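Uncharacterized protein (Kribbella flavida, PDB 4LMI) is of unknown function but carries a SnoaL-like domain of the NTF2 clan and may act as a ketosteroid isomerase. Local coordinates at residues A12-Y17 and T70-D75. Sequence-based numbering, arbitrary orientation.
Sequences ALARKY and TRLLAD
L72 divides its two methyls between A14 and R15, a compact example of how one branched side chain can serve both the buried and the open side of a helix-sheet interface. On the inner side, CD2 of L72 rests 4.1 Å from CB of A14. The small alanine, buried, points its CB at the strand, and CA of A14 lies 7.9 Å from CA of L72; its methyl also touches A79 on the next strand, while L72 reaches V81 and R11. Helix 6-22 here packs on the concave sheet of an NTF2-like, cone-shaped alpha+beta fold, against 65-75, the outermost strand at one end of the sheet within the chain. A classic beta bulge, in which T70 and R71 both face S82, lies just before L72.

Toward solvent the packing gives way to an exposed arginine. R15 starts with CG anti to the backbone N (chi1 -179°), then bends at chi2 and chi3, which brings the guanidinium alongside the tip of L72. CD1 of L72 sits over one face of that group, displaced toward its rim, 3.7 Å from NE of R15. Contact is through the flat face, not the N-H groups in its plane.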
loop_
_atom_site.group_PDB
_atom_site.type_symbol
_atom_site.label_atom_id
_atom_site.label_comp_id
_atom_site.label_asym_id
_atom_site.label_seq_id
_atom_site.Cartn_x
_atom_site.Cartn_y
_atom_site.Cartn_z
ATOM N N ALA B 12 -5.406 3.661 -16.635
ATOM C CA ALA B 12 -6.694 3.245 -17.188
ATOM C C ALA B 12 -6.975 1.780 -16.861
ATOM O O ALA B 12 -8.110 1.423 -16.511
ATOM C CB ALA B 12 -6.732 3.478 -18.698
ATOM N N LEU B 13 -5.941 0.939 -16.946
ATOM C CA LEU B 13 -6.117 -0.483 -16.695
ATOM C C LEU B 13 -6.416 -0.777 -15.218
ATOM O O LEU B 13 -7.294 -1.590 -14.919
ATOM C CB LEU B 13 -4.912 -1.290 -17.198
ATOM C CG LEU B 13 -5.023 -2.819 -17.107
ATOM C CD1 LEU B 13 -6.150 -3.356 -17.981
ATOM C CD2 LEU B 13 -3.706 -3.475 -17.487
ATOM N N ALA B 14 -5.701 -0.110 -14.310
ATOM C CA ALA B 14 -5.946 -0.251 -12.861
ATOM C C ALA B 14 -7.367 0.166 -12.497
ATOM O O ALA B 14 -8.020 -0.485 -11.675
ATOM C CB ALA B 14 -4.941 0.562 -12.059
ATOM N N ARG B 15 -7.840 1.257 -13.100
ATOM C CA ARG B 15 -9.212 1.710 -12.871
ATOM C C ARG B 15 -10.215 0.636 -13.311
ATOM O O ARG B 15 -11.151 0.315 -12.568
ATOM C CB ARG B 15 -9.478 3.061 -13.564
ATOM C CG ARG B 15 -10.886 3.610 -13.359
ATOM C CD ARG B 15 -11.172 3.951 -11.898
ATOM N NE ARG B 15 -10.363 5.079 -11.433
ATOM C CZ ARG B 15 -10.395 5.584 -10.202
ATOM N NH1 ARG B 15 -11.202 5.062 -9.283
ATOM N NH2 ARG B 15 -9.614 6.612 -9.893
ATOM N N LYS B 16 -10.006 0.084 -14.507
ATOM C CA LYS B 16 -10.872 -0.963 -15.056
ATOM C C LYS B 16 -10.853 -2.242 -14.218
ATOM O O LYS B 16 -11.885 -2.900 -14.056
ATOM C CB LYS B 16 -10.493 -1.278 -16.504
ATOM C CG LYS B 16 -10.941 -0.223 -17.499
ATOM C CD LYS B 16 -10.873 -0.736 -18.929
ATOM C CE LYS B 16 -11.139 0.377 -19.931
ATOM N NZ LYS B 16 -10.069 1.413 -19.919
ATOM N N TYR B 17 -9.678 -2.589 -13.700
ATOM C CA TYR B 17 -9.517 -3.773 -12.846
ATOM C C TYR B 17 -10.439 -3.670 -11.630
ATOM O O TYR B 17 -11.199 -4.598 -11.330
ATOM C CB TYR B 17 -8.049 -3.929 -12.430
ATOM C CG TYR B 17 -7.779 -5.001 -11.396
ATOM C CD1 TYR B 17 -7.921 -4.730 -10.034
ATOM C CD2 TYR B 17 -7.345 -6.275 -11.775
ATOM C CE1 TYR B 17 -7.667 -5.702 -9.081
ATOM C CE2 TYR B 17 -7.084 -7.256 -10.824
ATOM C CZ TYR B 17 -7.246 -6.958 -9.480
ATOM O OH TYR B 17 -6.991 -7.908 -8.526
ATOM N N THR B 70 -9.821 4.722 -3.150
ATOM C CA THR B 70 -9.526 5.964 -2.416
ATOM C C THR B 70 -8.269 6.665 -2.925
ATOM O O THR B 70 -8.165 7.896 -2.866
ATOM C CB THR B 70 -9.407 5.719 -0.898
ATOM O OG1 THR B 70 -8.535 4.604 -0.654
ATOM C CG2 THR B 70 -10.774 5.424 -0.309
ATOM N N ARG B 71 -7.312 5.876 -3.410
ATOM C CA ARG B 71 -6.121 6.409 -4.066
ATOM C C ARG B 71 -5.793 5.514 -5.233
ATOM O O ARG B 71 -5.994 4.297 -5.164
ATOM C CB ARG B 71 -4.909 6.428 -3.132
ATOM C CG ARG B 71 -5.069 7.201 -1.835
ATOM C CD ARG B 71 -3.802 7.060 -1.007
ATOM N NE ARG B 71 -3.929 7.623 0.333
ATOM C CZ ARG B 71 -4.540 7.033 1.359
ATOM N NH1 ARG B 71 -5.110 5.845 1.213
ATOM N NH2 ARG B 71 -4.585 7.646 2.542
ATOM N N LEU B 72 -5.282 6.112 -6.302
ATOM C CA LEU B 72 -4.812 5.339 -7.444
ATOM C C LEU B 72 -3.575 6.000 -8.040
ATOM O O LEU B 72 -3.661 7.064 -8.658
ATOM C CB LEU B 72 -5.923 5.170 -8.494
ATOM C CG LEU B 72 -5.766 4.051 -9.538
ATOM C CD1 LEU B 72 -7.105 3.717 -10.178
ATOM C CD2 LEU B 72 -4.738 4.389 -10.615
ATOM N N LEU B 73 -2.420 5.369 -7.842
ATOM C CA LEU B 73 -1.169 5.860 -8.414
ATOM C C LEU B 73 -0.718 4.950 -9.542
ATOM O O LEU B 73 -0.811 3.728 -9.427
ATOM C CB LEU B 73 -0.075 5.946 -7.344
ATOM C CG LEU B 73 -0.168 7.058 -6.294
ATOM C CD1 LEU B 73 -1.279 6.804 -5.281
ATOM C CD2 LEU B 73 1.173 7.183 -5.584
ATOM N N ALA B 74 -0.245 5.553 -10.631
ATOM C CA ALA B 74 0.327 4.817 -11.762
ATOM C C ALA B 74 1.720 5.359 -12.061
ATOM O O ALA B 74 1.943 6.571 -12.028
ATOM C CB ALA B 74 -0.565 4.945 -12.992
ATOM N N ASP B 75 2.651 4.456 -12.350
ATOM C CA ASP B 75 4.054 4.803 -12.573
ATOM C C ASP B 75 4.622 3.729 -13.492
ATOM O O ASP B 75 4.934 2.625 -13.041
ATOM C CB ASP B 75 4.788 4.834 -11.223
ATOM C CG ASP B 75 6.286 5.136 -11.339
ATOM O OD1 ASP B 75 6.802 5.443 -12.439
ATOM O OD2 ASP B 75 6.959 5.067 -10.287
#